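Local coordinates for protein cyanuric acid amidohydrolase (Azorhizobium caulinodans, PDB 4NQ3) that hydrolyses cyanuric acid, opening its s-triazine ring to give carboxybiuret, an intermediate step in the breakdown of herbicides such as atrazine, at residues Lys166-Ala170 / Arg171-Thr175. Sequence-based numbering, arbitrary orientation.
Sequences KEAEA and RGATT
A168 O takes two backbone N-H groups where the last turn of helix 162-170 gives way to the loop 171-175. A173 N reaches A168 O at 3.1 Å and R171 N reaches the same oxygen at 3.2 Å, coming from opposite faces of the carbonyl plane. Next to this pair, G172 N donates to E169 O at 3.0 Å. G172 has a positive phi of 88°, which turns the chain back past the helix end. The returning chain also brings A173 O within 3.4 Å of E169 CA, a CA-H...O contact.

The R171 side chain doubles back along the helix end. With chi1 at 49°, R171 CG sits between the backbone N and carbonyl carbon, 3.4 Å from A168 O; the chain runs extended to NE and then turns at chi4, so that A168 CA lies over one face of the guanidinium. The far end of that group is held by a salt bridge from NH1 to E120. CB of the buried A168 meets T175 CG2 at 3.8 Å, while T175 OG1 is hydrogen-bonded to T177 O. On the helix itself, K166 NZ forms a salt bridge with the syn side of E169 OE1 at 3.3 Å, somewhat out of the carboxylate plane.

The paired 168-173 and 169-172 bonds, with G172 as C-prime residue, make a Schellman motif, here ending a helix at the protein surface, within the predicted second repeating unit, and leading into the loop before helix 180-199.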
ATOM      1  N   LYS A 166     -25.360  -3.462  -0.419  1.00 47.02           N
ATOM      2  CA  LYS A 166     -26.492  -2.561  -0.537  1.00 41.58           C
ATOM      3  C   LYS A 166     -27.571  -3.176  -1.430  1.00 41.01           C
ATOM      4  O   LYS A 166     -28.758  -2.913  -1.225  1.00 46.27           O
ATOM      5  CB  LYS A 166     -26.046  -1.183  -1.055  1.00 41.74           C
ATOM      6  CG  LYS A 166     -25.243  -0.358  -0.045  1.00 45.17           C
ATOM      7  CD  LYS A 166     -26.055  -0.088   1.233  1.00 63.20           C
ATOM      8  CE  LYS A 166     -25.166   0.320   2.433  1.00 71.12           C
ATOM      9  NZ  LYS A 166     -25.921   0.738   3.676  1.00 74.34           N
ATOM     10  N   GLU A 167     -27.184  -4.026  -2.385  1.00 40.46           N
ATOM     11  CA  GLU A 167     -28.192  -4.725  -3.201  1.00 44.87           C
ATOM     12  C   GLU A 167     -29.014  -5.641  -2.322  1.00 45.46           C
ATOM     13  O   GLU A 167     -30.234  -5.673  -2.418  1.00 51.08           O
ATOM     14  CB  GLU A 167     -27.572  -5.551  -4.336  1.00 45.18           C
ATOM     15  CG  GLU A 167     -26.941  -4.725  -5.467  1.00 66.33           C
ATOM     16  CD  GLU A 167     -26.347  -5.583  -6.594  1.00 74.69           C
ATOM     17  OE1 GLU A 167     -26.938  -6.657  -6.894  1.00 77.37           O
ATOM     18  OE2 GLU A 167     -25.287  -5.186  -7.159  1.00 70.52           O
ATOM     19  N   ALA A 168     -28.333  -6.343  -1.431  1.00 45.89           N
ATOM     20  CA  ALA A 168     -28.970  -7.293  -0.551  1.00 30.80           C
ATOM     21  C   ALA A 168     -29.916  -6.603   0.417  1.00 41.00           C
ATOM     22  O   ALA A 168     -31.046  -7.049   0.644  1.00 45.08           O
ATOM     23  CB  ALA A 168     -27.931  -8.061   0.186  1.00 28.82           C
ATOM     24  N   GLU A 169     -29.450  -5.505   0.993  1.00 40.50           N
ATOM     25  CA  GLU A 169     -30.271  -4.764   1.935  1.00 43.71           C
ATOM     26  C   GLU A 169     -31.492  -4.179   1.238  1.00 47.12           C
ATOM     27  O   GLU A 169     -32.563  -4.080   1.834  1.00 49.11           O
ATOM     28  CB  GLU A 169     -29.470  -3.643   2.596  1.00 48.36           C
ATOM     29  CG  GLU A 169     -28.282  -4.135   3.411  1.00 59.15           C
ATOM     30  CD  GLU A 169     -27.537  -2.991   4.080  1.00 75.06           C
ATOM     31  OE1 GLU A 169     -27.958  -1.815   3.901  1.00 80.58           O
ATOM     32  OE2 GLU A 169     -26.531  -3.271   4.778  1.00 78.67           O
ATOM     33  N   ALA A 170     -31.339  -3.840  -0.040  1.00 49.76           N
ATOM     34  CA  ALA A 170     -32.421  -3.226  -0.803  1.00 46.28           C
ATOM     35  C   ALA A 170     -33.634  -4.150  -0.921  1.00 50.07           C
ATOM     36  O   ALA A 170     -34.763  -3.680  -1.066  1.00 58.76           O
ATOM     37  CB  ALA A 170     -31.927  -2.828  -2.174  1.00 42.47           C
ATOM     38  N   ARG A 171     -33.407  -5.460  -0.838  1.00 46.65           N
ATOM     39  CA  ARG A 171     -34.512  -6.408  -0.910  1.00 47.53           C
ATOM     40  C   ARG A 171     -34.795  -7.085   0.424  1.00 46.41           C
ATOM     41  O   ARG A 171     -35.399  -8.163   0.461  1.00 51.68           O
ATOM     42  CB  ARG A 171     -34.267  -7.468  -1.989  1.00 47.86           C
ATOM     43  CG  ARG A 171     -32.922  -8.127  -1.960  1.00 38.57           C
ATOM     44  CD  ARG A 171     -32.809  -9.141  -3.087  1.00 41.46           C
ATOM     45  NE  ARG A 171     -31.418  -9.553  -3.308  1.00 49.99           N
ATOM     46  CZ  ARG A 171     -30.786 -10.511  -2.631  1.00 51.60           C
ATOM     47  NH1 ARG A 171     -31.399 -11.153  -1.638  1.00 44.83           N
ATOM     48  NH2 ARG A 171     -29.518 -10.801  -2.931  1.00 54.99           N
ATOM     49  N   GLY A 172     -34.390  -6.433   1.511  1.00 42.46           N
ATOM     50  CA  GLY A 172     -34.810  -6.843   2.844  1.00 48.96           C
ATOM     51  C   GLY A 172     -33.941  -7.891   3.512  1.00 52.63           C
ATOM     52  O   GLY A 172     -34.273  -8.375   4.598  1.00 57.01           O
ATOM     53  N   ALA A 173     -32.846  -8.257   2.848  1.00 48.70           N
ATOM     54  CA  ALA A 173     -31.904  -9.245   3.366  1.00 44.57           C
ATOM     55  C   ALA A 173     -30.796  -8.574   4.158  1.00 52.05           C
ATOM     56  O   ALA A 173     -30.587  -7.368   4.046  1.00 58.88           O
ATOM     57  CB  ALA A 173     -31.310 -10.069   2.230  1.00 38.55           C
ATOM     58  N   THR A 174     -30.111  -9.352   4.986  1.00 56.32           N
ATOM     59  CA  THR A 174     -28.866  -8.898   5.600  1.00 56.35           C
ATOM     60  C   THR A 174     -27.721  -9.775   5.113  1.00 50.74           C
ATOM     61  O   THR A 174     -27.925 -10.932   4.755  1.00 54.91           O
ATOM     62  CB  THR A 174     -28.920  -8.949   7.122  1.00 59.45           C
ATOM     63  OG1 THR A 174     -29.184 -10.298   7.541  1.00 60.74           O
ATOM     64  CG2 THR A 174     -30.010  -8.016   7.634  1.00 60.95           C
ATOM     65  N   THR A 175     -26.523  -9.225   5.050  1.00 43.68           N
ATOM     66  CA  THR A 175     -25.382 -10.067   4.756  1.00 40.17           C
ATOM     67  C   THR A 175     -24.683 -10.276   6.088  1.00 37.75           C
ATOM     68  O   THR A 175     -24.994  -9.587   7.060  1.00 36.94           O
ATOM     69  CB  THR A 175     -24.428  -9.462   3.705  1.00 38.80           C
ATOM     70  OG1 THR A 175     -23.938  -8.190   4.149  1.00 35.26           O
ATOM     71  CG2 THR A 175     -25.137  -9.293   2.388  1.00 38.73           C
TER